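Local coordinates for glycoside Hydrolase (Bacteroides uniformis, PDB 5T99), which is a family 2 glycoside hydrolase that binds the galactose-like inhibitor galacto-isofagomine and probably cleaves galactose-containing sugars during agarose breakdown, at residues 124-129 and 389-394; 203-208 and 219-224; 332-337 and 354-359; 367-372 and 397-402. All blocks are in the same frame, centred on the assembly; numbering follows the deposited sequence. Where two conformers were deposited one is given.

Interaction 1. Residues 124-129 and 389-394; sequences GEHPYG and DEWSKK
Pro127 sets the CG-CD edge of its ring over one face of the Trp391 indole, and the two side chains come at each other from opposite directions. The CH-pi geometry is clear: Pro127 CG is 3.7 Å from the centroid of the Trp391 five-membered ring and only 16° off its normal. Toward the rim of the same face, Pro127 CD approaches Trp391 CZ2 at 3.4 Å, so this edge of the pyrrolidine spans both rings of the indole. Trp391 CG stands anti to its carbonyl carbon (chi1 -73°), which sends the indole outward from helix 388-403 to the end of strand 121-126.

The far end of the indole meets two further groups. Its CH2 carbon is 3.4 Å from the backbone O of Glu125, an oblique approach. His126 crosses the six-membered ring with the planes at 75° and centroids 5.3 Å apart, its ND1 lying 3.9 Å from Trp391 CZ3. The imidazole is fixed from other directions, for NE2 bonds to Thr131 OG1 and the ring stacks on Phe133. Tyr387 touches Pro127 and Tyr384 touches Trp391, both from loops of the barrel domain.

No polar bond joins the two segments. The sugar-binding domain is thus held against the barrel helix here by dispersion and C-H contacts with an aromatic face, an adhesion that depends on shape more than on charge.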
loop_
_atom_site.group_PDB
_atom_site.type_symbol
_atom_site.label_atom_id
_atom_site.label_comp_id
_atom_site.label_asym_id
_atom_site.label_seq_id
_atom_site.Cartn_x
_atom_site.Cartn_y
_atom_site.Cartn_z
ATOM N N GLY A 124 22.152 -10.686 -14.780
ATOM C CA GLY A 124 20.766 -10.458 -14.396
ATOM C C GLY A 124 20.027 -9.650 -15.434
ATOM O O GLY A 124 20.581 -8.715 -16.015
ATOM N N GLU A 125 18.776 -10.024 -15.668
ATOM C CA GLU A 125 17.912 -9.297 -16.580
ATOM C C GLU A 125 16.472 -9.517 -16.149
ATOM O O GLU A 125 16.001 -10.644 -16.151
ATOM C CB GLU A 125 18.131 -9.778 -18.016
ATOM C CG GLU A 125 17.272 -9.054 -19.047
ATOM C CD GLU A 125 17.765 -9.239 -20.465
ATOM O OE1 GLU A 125 17.001 -9.753 -21.302
ATOM O OE2 GLU A 125 18.919 -8.871 -20.749
ATOM N N HIS A 126 15.775 -8.444 -15.792
ATOM C CA HIS A 126 14.456 -8.564 -15.169
ATOM C C HIS A 126 13.482 -7.482 -15.648
ATOM O O HIS A 126 13.599 -6.321 -15.247
ATOM C CB HIS A 126 14.609 -8.527 -13.641
ATOM C CG HIS A 126 13.391 -8.982 -12.914
ATOM N ND1 HIS A 126 13.163 -10.303 -12.600
ATOM C CD2 HIS A 126 12.307 -8.299 -12.484
ATOM C CE1 HIS A 126 11.997 -10.412 -11.990
ATOM N NE2 HIS A 126 11.459 -9.208 -11.903
ATOM N N PRO A 127 12.517 -7.856 -16.512
ATOM C CA PRO A 127 11.609 -6.835 -17.038
ATOM C C PRO A 127 10.568 -6.278 -16.049
ATOM O O PRO A 127 10.352 -5.076 -16.046
ATOM C CB PRO A 127 10.929 -7.537 -18.231
ATOM C CG PRO A 127 11.116 -8.993 -18.010
ATOM C CD PRO A 127 12.341 -9.164 -17.181
ATOM N N TYR A 128 9.929 -7.125 -15.237
ATOM C CA TYR A 128 8.761 -6.704 -14.435
ATOM C C TYR A 128 9.182 -6.006 -13.145
ATOM O O TYR A 128 9.834 -6.598 -12.287
ATOM C CB TYR A 128 7.879 -7.906 -14.121
ATOM C CG TYR A 128 6.478 -7.600 -13.612
ATOM C CD1 TYR A 128 5.686 -6.612 -14.202
ATOM C CD2 TYR A 128 5.920 -8.343 -12.559
ATOM C CE1 TYR A 128 4.402 -6.351 -13.745
ATOM C CE2 TYR A 128 4.638 -8.087 -12.098
ATOM C CZ TYR A 128 3.880 -7.094 -12.697
ATOM O OH TYR A 128 2.606 -6.830 -12.263
ATOM N N GLY A 129 8.795 -4.749 -12.992
ATOM C CA GLY A 129 9.318 -3.937 -11.903
ATOM C C GLY A 129 8.787 -4.182 -10.503
ATOM O O GLY A 129 9.335 -3.631 -9.548
ATOM N N ASP A 389 4.313 -14.788 -21.755
ATOM C CA ASP A 389 4.672 -16.163 -22.115
ATOM C C ASP A 389 5.984 -16.630 -21.461
ATOM O O ASP A 389 6.049 -17.734 -20.922
ATOM C CB ASP A 389 4.732 -16.327 -23.638
ATOM C CG ASP A 389 3.362 -16.555 -24.258
ATOM O OD1 ASP A 389 3.311 -16.936 -25.451
ATOM O OD2 ASP A 389 2.339 -16.354 -23.559
ATOM N N GLU A 390 7.010 -15.783 -21.500
ATOM C CA GLU A 390 8.317 -16.108 -20.921
ATOM C C GLU A 390 8.359 -15.986 -19.386
ATOM O O GLU A 390 9.019 -16.789 -18.735
ATOM C CB GLU A 390 9.402 -15.225 -21.553
ATOM C CG GLU A 390 10.851 -15.603 -21.207
ATOM C CD GLU A 390 11.901 -14.628 -21.764
ATOM O OE1 GLU A 390 11.584 -13.819 -22.679
ATOM O OE2 GLU A 390 13.057 -14.673 -21.278
ATOM N N TRP A 391 7.656 -15.001 -18.818
ATOM C CA TRP A 391 7.836 -14.596 -17.415
ATOM C C TRP A 391 6.682 -14.862 -16.433
ATOM O O TRP A 391 6.912 -14.831 -15.213
ATOM C CB TRP A 391 8.189 -13.112 -17.366
ATOM C CG TRP A 391 9.566 -12.841 -17.819
ATOM C CD1 TRP A 391 9.974 -12.534 -19.089
ATOM C CD2 TRP A 391 10.742 -12.863 -17.010
ATOM N NE1 TRP A 391 11.333 -12.352 -19.115
ATOM C CE2 TRP A 391 11.834 -12.545 -17.854
ATOM C CE3 TRP A 391 10.983 -13.110 -15.649
ATOM C CZ2 TRP A 391 13.161 -12.471 -17.380
ATOM C CZ3 TRP A 391 12.303 -13.039 -15.173
ATOM C CH2 TRP A 391 13.375 -12.728 -16.042
ATOM N N SER A 392 5.471 -15.125 -16.933
ATOM C CA SER A 392 4.280 -15.201 -16.058
ATOM C C SER A 392 4.406 -16.226 -14.943
ATOM O O SER A 392 4.093 -15.915 -13.794
ATOM C CB SER A 392 2.996 -15.478 -16.853
ATOM O OG SER A 392 3.093 -16.673 -17.601
ATOM N N LYS A 393 4.860 -17.433 -15.281
ATOM C CA LYS A 393 5.071 -18.466 -14.263
ATOM C C LYS A 393 6.138 -18.043 -13.261
ATOM O O LYS A 393 5.940 -18.196 -12.055
ATOM C CB LYS A 393 5.424 -19.847 -14.856
ATOM C CG LYS A 393 5.623 -20.916 -13.778
ATOM C CD LYS A 393 6.015 -22.286 -14.305
ATOM C CE LYS A 393 4.841 -23.030 -14.889
ATOM N NZ LYS A 393 5.052 -24.501 -14.832
ATOM N N LYS A 394 7.261 -17.536 -13.766
ATOM C CA LYS A 394 8.356 -17.110 -12.897
ATOM C C LYS A 394 7.935 -15.977 -11.944
ATOM O O LYS A 394 8.287 -16.006 -10.757
ATOM C CB LYS A 394 9.591 -16.672 -13.696
ATOM C CG LYS A 394 10.362 -17.797 -14.371
ATOM C CD LYS A 394 11.863 -17.487 -14.448
ATOM C CE LYS A 394 12.570 -17.848 -13.130
ATOM N NZ LYS A 394 13.891 -17.170 -12.944
#

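Interaction 2. Residues 203-208 and 219-224; sequences IETTVK and IRHSII. With EDO (1,2-ethanediol), chain K.
Ile203 lies over one face of the His221 imidazole, its side chain running from the NE2 and CE1 side of the ring to CG. CB is 4.1 Å from His221 NE2. The CG2 branch comes closest, 3.5 Å from both His221 CE1 and NE2, and forms a CH-pi contact 3.8 Å from the ring centroid, 29° off the normal. The other branch leaves CB anti to the carbonyl carbon (chi1 -58°) and runs out through CG1, bringing the CD1 tip over the opposite rim, 3.9 Å from His221 CG. The ring's second face is taken by Ile219 CG2 of its own strand, so the imidazole is sandwiched between two isoleucines.

At the edge, in the ring plane, Thr205 OG1 stands 3.1 Å from His221 NE2, while ND1 bonds to Thr272 OG1 on strand 268-276. Thr205 and Ile219 meet tip to tip, Thr205 CB being 4.0 Å from Ile219 CD1. With an alanine in place of His221, a gap between Ile203 and Ile219 is likely to open, and Thr272 OG1 would probably lose its imidazole partner.

Glu204 points the other way, its OE1 accepting a bond (2.8 Å) from O1 of a 1,2-ethanediol, probably from the crystallisation liquor. With axes 10.1 Å apart and one strand in each of two facing sheets, this is the interior packing of a beta-sandwich, consistent with the immunoglobulin-like domain of family 2 hydrolases.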
loop_
_atom_site.group_PDB
_atom_site.type_symbol
_atom_site.label_atom_id
_atom_site.label_comp_id
_atom_site.label_asym_id
_atom_site.label_seq_id
_atom_site.Cartn_x
_atom_site.Cartn_y
_atom_site.Cartn_z
ATOM N N ILE A 203 6.520 -26.222 9.246
ATOM C CA ILE A 203 7.637 -25.462 8.657
ATOM C C ILE A 203 8.388 -26.301 7.637
ATOM O O ILE A 203 8.896 -27.376 7.967
ATOM C CB ILE A 203 8.631 -24.976 9.730
ATOM C CG1 ILE A 203 7.915 -24.101 10.777
ATOM C CG2 ILE A 203 9.783 -24.204 9.078
ATOM C CD1 ILE A 203 8.729 -23.849 12.031
ATOM N N GLU A 204 8.452 -25.798 6.404
ATOM C CA GLU A 204 9.256 -26.397 5.348
ATOM C C GLU A 204 10.552 -25.623 5.204
ATOM O O GLU A 204 10.519 -24.428 4.945
ATOM C CB GLU A 204 8.524 -26.391 4.006
ATOM C CG GLU A 204 9.243 -27.190 2.922
ATOM C CD GLU A 204 8.722 -26.873 1.539
ATOM O OE1 GLU A 204 7.912 -27.660 1.028
ATOM O OE2 GLU A 204 9.107 -25.829 0.987
ATOM N N THR A 205 11.678 -26.319 5.348
ATOM C CA THR A 205 13.000 -25.716 5.220
ATOM C C THR A 205 13.650 -26.206 3.918
ATOM O O THR A 205 13.650 -27.398 3.639
ATOM C CB THR A 205 13.902 -26.081 6.422
ATOM O OG1 THR A 205 13.180 -25.876 7.638
ATOM C CG2 THR A 205 15.166 -25.238 6.457
ATOM N N THR A 206 14.202 -25.268 3.151
ATOM C CA THR A 206 14.989 -25.555 1.956
ATOM C C THR A 206 16.449 -25.264 2.287
ATOM O O THR A 206 16.775 -24.194 2.811
ATOM C CB THR A 206 14.541 -24.667 0.762
ATOM O OG1 THR A 206 13.139 -24.844 0.516
ATOM C CG2 THR A 206 15.319 -25.007 -0.512
ATOM N N VAL A 207 17.325 -26.209 1.977
ATOM C CA VAL A 207 18.758 -26.042 2.230
ATOM C C VAL A 207 19.532 -26.348 0.957
ATOM O O VAL A 207 19.268 -27.359 0.294
ATOM C CB VAL A 207 19.259 -26.948 3.381
ATOM C CG1 VAL A 207 20.752 -26.743 3.612
ATOM C CG2 VAL A 207 18.473 -26.677 4.658
ATOM N N LYS A 208 20.470 -25.462 0.630
ATOM C CA LYS A 208 21.349 -25.611 -0.522
ATOM C C LYS A 208 22.730 -26.052 -0.033
ATOM O O LYS A 208 23.268 -25.480 0.922
ATOM C CB LYS A 208 21.452 -24.277 -1.269
ATOM C CG LYS A 208 22.217 -24.318 -2.589
ATOM C CD LYS A 208 21.419 -25.030 -3.677
ATOM C CE LYS A 208 22.135 -25.012 -5.022
ATOM N NZ LYS A 208 23.403 -25.798 -4.963
ATOM N N ILE A 219 18.732 -28.821 11.705
ATOM C CA ILE A 219 17.974 -27.583 11.622
ATOM C C ILE A 219 17.359 -27.328 12.984
ATOM O O ILE A 219 16.727 -28.221 13.533
ATOM C CB ILE A 219 16.832 -27.684 10.588
ATOM C CG1 ILE A 219 17.384 -28.018 9.195
ATOM C CG2 ILE A 219 16.024 -26.387 10.532
ATOM C CD1 ILE A 219 16.352 -28.604 8.258
ATOM N N ARG A 220 17.546 -26.118 13.514
ATOM C CA ARG A 220 16.928 -25.707 14.765
ATOM C C ARG A 220 16.039 -24.494 14.552
ATOM O O ARG A 220 16.532 -23.383 14.320
ATOM C CB ARG A 220 17.981 -25.379 15.812
ATOM C CG ARG A 220 17.396 -25.177 17.196
ATOM C CD ARG A 220 18.420 -24.604 18.153
ATOM N NE ARG A 220 19.572 -25.495 18.287
ATOM C CZ ARG A 220 20.742 -25.150 18.826
ATOM N NH1 ARG A 220 20.945 -23.925 19.306
ATOM N NH2 ARG A 220 21.722 -26.047 18.885
ATOM N N HIS A 221 14.731 -24.724 14.670
ATOM C CA HIS A 221 13.721 -23.666 14.610
ATOM C C HIS A 221 13.411 -23.128 15.999
ATOM O O HIS A 221 12.828 -23.848 16.809
ATOM C CB HIS A 221 12.420 -24.203 14.016
ATOM C CG HIS A 221 12.544 -24.658 12.603
ATOM N ND1 HIS A 221 12.974 -23.828 11.592
ATOM C CD2 HIS A 221 12.262 -25.850 12.025
ATOM C CE1 HIS A 221 12.975 -24.495 10.453
ATOM N NE2 HIS A 221 12.544 -25.725 10.687
ATOM N N SER A 222 13.776 -21.871 16.252
ATOM C CA SER A 222 13.373 -21.158 17.467
ATOM C C SER A 222 12.202 -20.204 17.177
ATOM O O SER A 222 12.333 -19.265 16.372
ATOM C CB SER A 222 14.553 -20.380 18.051
ATOM O OG SER A 222 15.594 -21.263 18.414
ATOM N N ILE A 223 11.068 -20.464 17.833
ATOM C CA ILE A 223 9.875 -19.642 17.708
ATOM C C ILE A 223 9.880 -18.636 18.831
ATOM O O ILE A 223 9.847 -19.001 20.002
ATOM C CB ILE A 223 8.589 -20.480 17.718
ATOM C CG1 ILE A 223 8.555 -21.325 16.438
ATOM C CG2 ILE A 223 7.364 -19.575 17.783
ATOM C CD1 ILE A 223 7.454 -22.352 16.389
ATOM N N ILE A 224 9.911 -17.361 18.456
ATOM C CA ILE A 224 10.177 -16.275 19.390
ATOM C C ILE A 224 8.938 -15.393 19.467
ATOM O O ILE A 224 8.360 -15.012 18.438
ATOM C CB ILE A 224 11.398 -15.461 18.930
ATOM C CG1 ILE A 224 12.649 -16.357 18.871
ATOM C CG2 ILE A 224 11.623 -14.249 19.828
ATOM C CD1 ILE A 224 13.800 -15.718 18.112
HETATM C C1 EDO K . 7.284 -26.516 -1.794
HETATM O O1 EDO K . 7.203 -27.943 -1.663
HETATM C C2 EDO K . 6.076 -25.928 -2.514
HETATM O O2 EDO K . 6.488 -24.967 -3.495
#

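Interaction 3. Residues 332-337 and 354-359; sequences RKLQIM and PEFLDL
The shortest polar bond here, Asp358 N to Pro354 O at 2.8 Å, forms the first turn of the helix that presents Phe356 and Leu359 to Leu334. A second bond of that helix, Leu359 N to Glu355 O, is 3.0 Å long. Between the segments everything is apolar.

Leu334 divides its two methyls between the partners. CD2 reaches the far end of the Phe356 ring, 3.8 Å from CE1 and equally near CZ, meeting it obliquely. CD1 turns to the base of Leu359 and stops 3.7 Å from its CB. The phenyl gets there because Phe356 CG lies anti to the backbone N (chi1 179°), which swings the ring from the flank of its helix toward Leu334. Replacing Leu334 with alanine would probably open a gap beside Phe356 CE1 and Leu359 CB, leaving the phenyl more freedom to shift.

Leu334 also rests on Cys360 and Met363, so it packs along more than one turn of helix 354-363. Both helices belong to the outer layer of the TIM barrel, separated in sequence by strand 344-346, and the second leads straight into strand 366-370. Farther round, Pro354 and Leu357 touch Arg402 on helix 388-403.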
loop_
_atom_site.group_PDB
_atom_site.type_symbol
_atom_site.label_atom_id
_atom_site.label_comp_id
_atom_site.label_asym_id
_atom_site.label_seq_id
_atom_site.Cartn_x
_atom_site.Cartn_y
_atom_site.Cartn_z
ATOM N N ARG A 332 1.590 5.491 7.935
ATOM C CA ARG A 332 0.639 6.604 7.994
ATOM C C ARG A 332 -0.577 6.358 7.103
ATOM O O ARG A 332 -1.729 6.490 7.553
ATOM C CB ARG A 332 1.331 7.902 7.586
ATOM C CG ARG A 332 0.425 9.114 7.494
ATOM C CD ARG A 332 1.254 10.352 7.245
ATOM N NE ARG A 332 0.439 11.532 7.003
ATOM C CZ ARG A 332 0.031 11.973 5.811
ATOM N NH1 ARG A 332 0.322 11.328 4.674
ATOM N NH2 ARG A 332 -0.683 13.094 5.756
ATOM N N LYS A 333 -0.316 5.997 5.852
ATOM C CA LYS A 333 -1.387 5.658 4.903
ATOM C C LYS A 333 -2.313 4.572 5.458
ATOM O O LYS A 333 -3.513 4.733 5.457
ATOM C CB LYS A 333 -0.788 5.231 3.561
ATOM C CG LYS A 333 -1.814 4.988 2.472
ATOM C CD LYS A 333 -1.202 5.066 1.083
ATOM C CE LYS A 333 -0.171 3.980 0.834
ATOM N NZ LYS A 333 0.440 4.134 -0.517
ATOM N N LEU A 334 -1.746 3.496 5.980
ATOM C CA LEU A 334 -2.548 2.411 6.554
ATOM C C LEU A 334 -3.287 2.824 7.830
ATOM O O LEU A 334 -4.449 2.437 8.022
ATOM C CB LEU A 334 -1.679 1.163 6.788
ATOM C CG LEU A 334 -1.135 0.538 5.492
ATOM C CD1 LEU A 334 -0.167 -0.580 5.803
ATOM C CD2 LEU A 334 -2.262 0.007 4.617
ATOM N N GLN A 335 -2.634 3.627 8.676
ATOM C CA GLN A 335 -3.266 4.158 9.894
ATOM C C GLN A 335 -4.498 5.017 9.585
ATOM O O GLN A 335 -5.544 4.891 10.239
ATOM C CB GLN A 335 -2.277 4.995 10.690
ATOM C CG GLN A 335 -1.248 4.182 11.448
ATOM C CD GLN A 335 -0.187 5.051 12.100
ATOM O OE1 GLN A 335 0.058 6.188 11.679
ATOM N NE2 GLN A 335 0.456 4.515 13.134
ATOM N N ILE A 336 -4.355 5.885 8.585
ATOM C CA ILE A 336 -5.466 6.741 8.146
ATOM C C ILE A 336 -6.601 5.873 7.603
ATOM O O ILE A 336 -7.762 6.074 7.962
ATOM C CB ILE A 336 -4.982 7.841 7.166
ATOM C CG1 ILE A 336 -4.183 8.898 7.952
ATOM C CG2 ILE A 336 -6.141 8.507 6.437
ATOM C CD1 ILE A 336 -3.334 9.810 7.093
ATOM N N MET A 337 -6.264 4.875 6.795
ATOM C CA MET A 337 -7.275 3.906 6.352
ATOM C C MET A 337 -7.959 3.180 7.536
ATOM O O MET A 337 -9.193 3.061 7.547
ATOM C CB MET A 337 -6.686 2.929 5.328
ATOM C CG MET A 337 -6.306 3.579 4.003
ATOM S SD MET A 337 -7.730 4.152 3.040
ATOM C CE MET A 337 -7.830 5.873 3.533
ATOM N N PRO A 354 7.717 -5.641 0.216
ATOM C CA PRO A 354 7.630 -6.457 1.435
ATOM C C PRO A 354 7.269 -5.631 2.676
ATOM O O PRO A 354 6.469 -6.075 3.504
ATOM C CB PRO A 354 9.037 -7.047 1.570
ATOM C CG PRO A 354 9.594 -7.033 0.180
ATOM C CD PRO A 354 9.013 -5.812 -0.466
ATOM N N GLU A 355 7.824 -4.423 2.765
ATOM C CA GLU A 355 7.613 -3.541 3.920
ATOM C C GLU A 355 6.137 -3.217 4.093
ATOM O O GLU A 355 5.609 -3.229 5.218
ATOM C CB GLU A 355 8.437 -2.244 3.796
ATOM C CG GLU A 355 9.946 -2.414 4.033
ATOM C CD GLU A 355 10.684 -3.068 2.873
ATOM O OE1 GLU A 355 10.163 -3.041 1.724
ATOM O OE2 GLU A 355 11.785 -3.623 3.116
ATOM N N PHE A 356 5.464 -2.959 2.975
ATOM C CA PHE A 356 4.033 -2.681 3.012
ATOM C C PHE A 356 3.274 -3.845 3.658
ATOM O O PHE A 356 2.412 -3.630 4.500
ATOM C CB PHE A 356 3.508 -2.394 1.600
ATOM C CG PHE A 356 2.031 -2.120 1.549
ATOM C CD1 PHE A 356 1.550 -0.849 1.791
ATOM C CD2 PHE A 356 1.128 -3.140 1.271
ATOM C CE1 PHE A 356 0.187 -0.584 1.772
ATOM C CE2 PHE A 356 -0.241 -2.887 1.233
ATOM C CZ PHE A 356 -0.709 -1.604 1.500
ATOM N N LEU A 357 3.619 -5.074 3.262
ATOM C CA LEU A 357 2.980 -6.288 3.804
ATOM C C LEU A 357 3.356 -6.554 5.253
ATOM O O LEU A 357 2.517 -7.038 6.018
ATOM C CB LEU A 357 3.280 -7.519 2.937
ATOM C CG LEU A 357 2.683 -7.429 1.526
ATOM C CD1 LEU A 357 3.163 -8.576 0.669
ATOM C CD2 LEU A 357 1.161 -7.398 1.544
ATOM N N ASP A 358 4.593 -6.225 5.639
ATOM C CA ASP A 358 4.979 -6.294 7.051
ATOM C C ASP A 358 4.084 -5.393 7.891
ATOM O O ASP A 358 3.685 -5.779 8.982
ATOM C CB ASP A 358 6.454 -5.938 7.276
ATOM C CG ASP A 358 7.401 -6.999 6.753
ATOM O OD1 ASP A 358 7.009 -8.188 6.676
ATOM O OD2 ASP A 358 8.551 -6.643 6.416
ATOM N N LEU A 359 3.732 -4.218 7.373
ATOM C CA LEU A 359 2.841 -3.305 8.090
ATOM C C LEU A 359 1.444 -3.877 8.218
ATOM O O LEU A 359 0.854 -3.839 9.301
ATOM C CB LEU A 359 2.816 -1.915 7.434
ATOM C CG LEU A 359 4.121 -1.114 7.600
ATOM C CD1 LEU A 359 4.162 0.081 6.654
ATOM C CD2 LEU A 359 4.272 -0.642 9.036
#

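Interaction 4. Residues 367-372 and 397-402; sequences VLDEAF and TSLIMR
Leu399 overlaps Asp369 and Ala371, one methyl meeting each, in the layer that separates the TIM-barrel wall from its surrounding helices. The contact lies inside a beta-alpha-beta unit: strand 366-370, helix 388-403, strand 409-416. Leu399 CG is anti to the backbone N (chi1 170°), and this holds the isobutyl fork out toward the strand end. CD2 sits 3.8 Å from Ala371 CB. CD1 lies 3.6 Å from Asp369 OD1 and little farther from OD2, so a methyl packs against a buried carboxylate as the two side chains run alongside in opposite senses.

Asp369 OD2 is close to Asp403 OD2, while Asp369 OD1 and Arg402 NH2, itself hydrogen-bonded to Pro352 O, are 4.8 Å apart, too long for direct contact. The nearby acid would probably raise the pKa of Asp369, and the arginine may offset this in part.

The strand's alternation sends Glu370 the other way, to the barrel interior, its side chain about 8 Å from the bound galacto-isofagomine. There its OE2 meets Arg346 in a salt bridge and Ser413 OG in a hydrogen bond, and its OE1 pairs with ND1 of His349, a residue lining the inhibitor pocket.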
loop_
_atom_site.group_PDB
_atom_site.type_symbol
_atom_site.label_atom_id
_atom_site.label_comp_id
_atom_site.label_asym_id
_atom_site.label_seq_id
_atom_site.Cartn_x
_atom_site.Cartn_y
_atom_site.Cartn_z
ATOM N N VAL A 367 -5.200 -8.934 3.250
ATOM C CA VAL A 367 -4.696 -8.475 1.969
ATOM C C VAL A 367 -4.989 -9.439 0.806
ATOM O O VAL A 367 -4.771 -10.647 0.915
ATOM C CB VAL A 367 -3.181 -8.219 2.041
ATOM C CG1 VAL A 367 -2.633 -7.790 0.683
ATOM C CG2 VAL A 367 -2.867 -7.164 3.098
ATOM N N LEU A 368 -5.470 -8.868 -0.305
ATOM C CA LEU A 368 -5.543 -9.533 -1.598
ATOM C C LEU A 368 -4.306 -9.117 -2.386
ATOM O O LEU A 368 -4.183 -7.961 -2.794
ATOM C CB LEU A 368 -6.807 -9.129 -2.346
ATOM C CG LEU A 368 -8.119 -9.770 -1.890
ATOM C CD1 LEU A 368 -8.352 -9.571 -0.403
ATOM C CD2 LEU A 368 -9.301 -9.236 -2.695
ATOM N N ASP A 369 -3.403 -10.066 -2.596
ATOM C CA ASP A 369 -2.071 -9.812 -3.140
ATOM C C ASP A 369 -2.150 -10.087 -4.644
ATOM O O ASP A 369 -2.296 -11.252 -5.060
ATOM C CB ASP A 369 -1.103 -10.760 -2.431
ATOM C CG ASP A 369 0.346 -10.337 -2.497
ATOM O OD1 ASP A 369 0.705 -9.398 -3.236
ATOM O OD2 ASP A 369 1.148 -11.007 -1.789
ATOM N N GLU A 370 -2.098 -9.024 -5.456
ATOM C CA GLU A 370 -2.447 -9.091 -6.888
ATOM C C GLU A 370 -1.216 -9.062 -7.795
ATOM O O GLU A 370 -0.337 -8.236 -7.626
ATOM C CB GLU A 370 -3.405 -7.959 -7.260
ATOM C CG GLU A 370 -3.995 -8.070 -8.665
ATOM C CD GLU A 370 -5.262 -7.258 -8.842
ATOM O OE1 GLU A 370 -5.170 -6.022 -9.040
ATOM O OE2 GLU A 370 -6.359 -7.863 -8.776
ATOM N N ALA A 371 -1.172 -9.960 -8.771
ATOM C CA ALA A 371 0.035 -10.174 -9.561
ATOM C C ALA A 371 0.150 -9.268 -10.792
ATOM O O ALA A 371 1.222 -8.709 -11.027
ATOM C CB ALA A 371 0.121 -11.637 -9.995
ATOM N N PHE A 372 -0.936 -9.147 -11.568
ATOM C CA PHE A 372 -0.878 -8.593 -12.929
ATOM C C PHE A 372 -2.097 -7.761 -13.283
ATOM O O PHE A 372 -3.197 -7.992 -12.770
ATOM C CB PHE A 372 -0.788 -9.710 -13.982
ATOM C CG PHE A 372 0.312 -10.707 -13.742
ATOM C CD1 PHE A 372 1.633 -10.303 -13.704
ATOM C CD2 PHE A 372 0.020 -12.056 -13.573
ATOM C CE1 PHE A 372 2.651 -11.222 -13.481
ATOM C CE2 PHE A 372 1.027 -12.981 -13.353
ATOM C CZ PHE A 372 2.351 -12.567 -13.308
ATOM N N THR A 397 5.166 -17.288 -9.433
ATOM C CA THR A 397 5.904 -18.125 -8.511
ATOM C C THR A 397 6.713 -17.261 -7.540
ATOM O O THR A 397 6.656 -17.478 -6.332
ATOM C CB THR A 397 6.803 -19.142 -9.239
ATOM O OG1 THR A 397 5.976 -20.062 -9.961
ATOM C CG2 THR A 397 7.703 -19.933 -8.241
ATOM N N SER A 398 7.420 -16.266 -8.065
ATOM C CA SER A 398 8.224 -15.357 -7.226
ATOM C C SER A 398 7.381 -14.597 -6.198
ATOM O O SER A 398 7.803 -14.432 -5.054
ATOM C CB SER A 398 9.006 -14.363 -8.088
ATOM O OG SER A 398 9.766 -13.505 -7.266
ATOM N N LEU A 399 6.195 -14.151 -6.601
ATOM C CA LEU A 399 5.270 -13.478 -5.696
ATOM C C LEU A 399 4.836 -14.390 -4.531
ATOM O O LEU A 399 4.867 -13.998 -3.367
ATOM C CB LEU A 399 4.036 -13.005 -6.470
ATOM C CG LEU A 399 2.852 -12.482 -5.648
ATOM C CD1 LEU A 399 3.274 -11.222 -4.901
ATOM C CD2 LEU A 399 1.634 -12.245 -6.530
ATOM N N ILE A 400 4.397 -15.597 -4.856
ATOM C CA ILE A 400 3.869 -16.506 -3.841
ATOM C C ILE A 400 4.985 -16.977 -2.896
ATOM O O ILE A 400 4.779 -17.038 -1.689
ATOM C CB ILE A 400 3.104 -17.670 -4.494
ATOM C CG1 ILE A 400 1.828 -17.123 -5.145
ATOM C CG2 ILE A 400 2.760 -18.751 -3.474
ATOM C CD1 ILE A 400 1.150 -18.085 -6.087
ATOM N N MET A 401 6.165 -17.252 -3.447
ATOM C CA MET A 401 7.324 -17.637 -2.640
ATOM C C MET A 401 7.739 -16.515 -1.670
ATOM O O MET A 401 8.077 -16.780 -0.509
ATOM C CB MET A 401 8.512 -18.001 -3.539
ATOM C CG MET A 401 8.313 -19.226 -4.418
ATOM S SD MET A 401 8.305 -20.745 -3.479
ATOM C CE MET A 401 10.082 -20.972 -3.314
ATOM N N ARG A 402 7.683 -15.274 -2.150
ATOM C CA ARG A 402 8.003 -14.094 -1.345
ATOM C C ARG A 402 6.990 -13.866 -0.229
ATOM O O ARG A 402 7.388 -13.567 0.901
ATOM C CB ARG A 402 8.052 -12.839 -2.242
ATOM C CG ARG A 402 8.654 -11.584 -1.617
ATOM C CD ARG A 402 8.453 -10.334 -2.479
ATOM N NE ARG A 402 7.069 -9.877 -2.441
ATOM C CZ ARG A 402 6.628 -8.674 -2.820
ATOM N NH1 ARG A 402 7.454 -7.734 -3.303
ATOM N NH2 ARG A 402 5.331 -8.402 -2.703
#

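Interactions 2, 3 and 4 are buried, whereas interaction 1 is only partly so and joins two family domains. Interactions 1 and 4 share helix 388-403 and touch directly, Tyr128 OH lying 2.6 Å from Ala371 O, probably a hydrogen bond. Interactions 3 and 4 both belong to the barrel, with centres about 17 Å apart, and meet where Leu357 CD2 packs on Val367 CG1 at 3.9 Å. Interaction 2 stands apart in its own domain, with no direct touch to the others. Chemistry follows place: aromatic faces serve the domain boundary and the sandwich core, a leucine set against a phenyl and a second leucine joins two barrel helices, and a methyl meets a carboxylate behind the barrel wall.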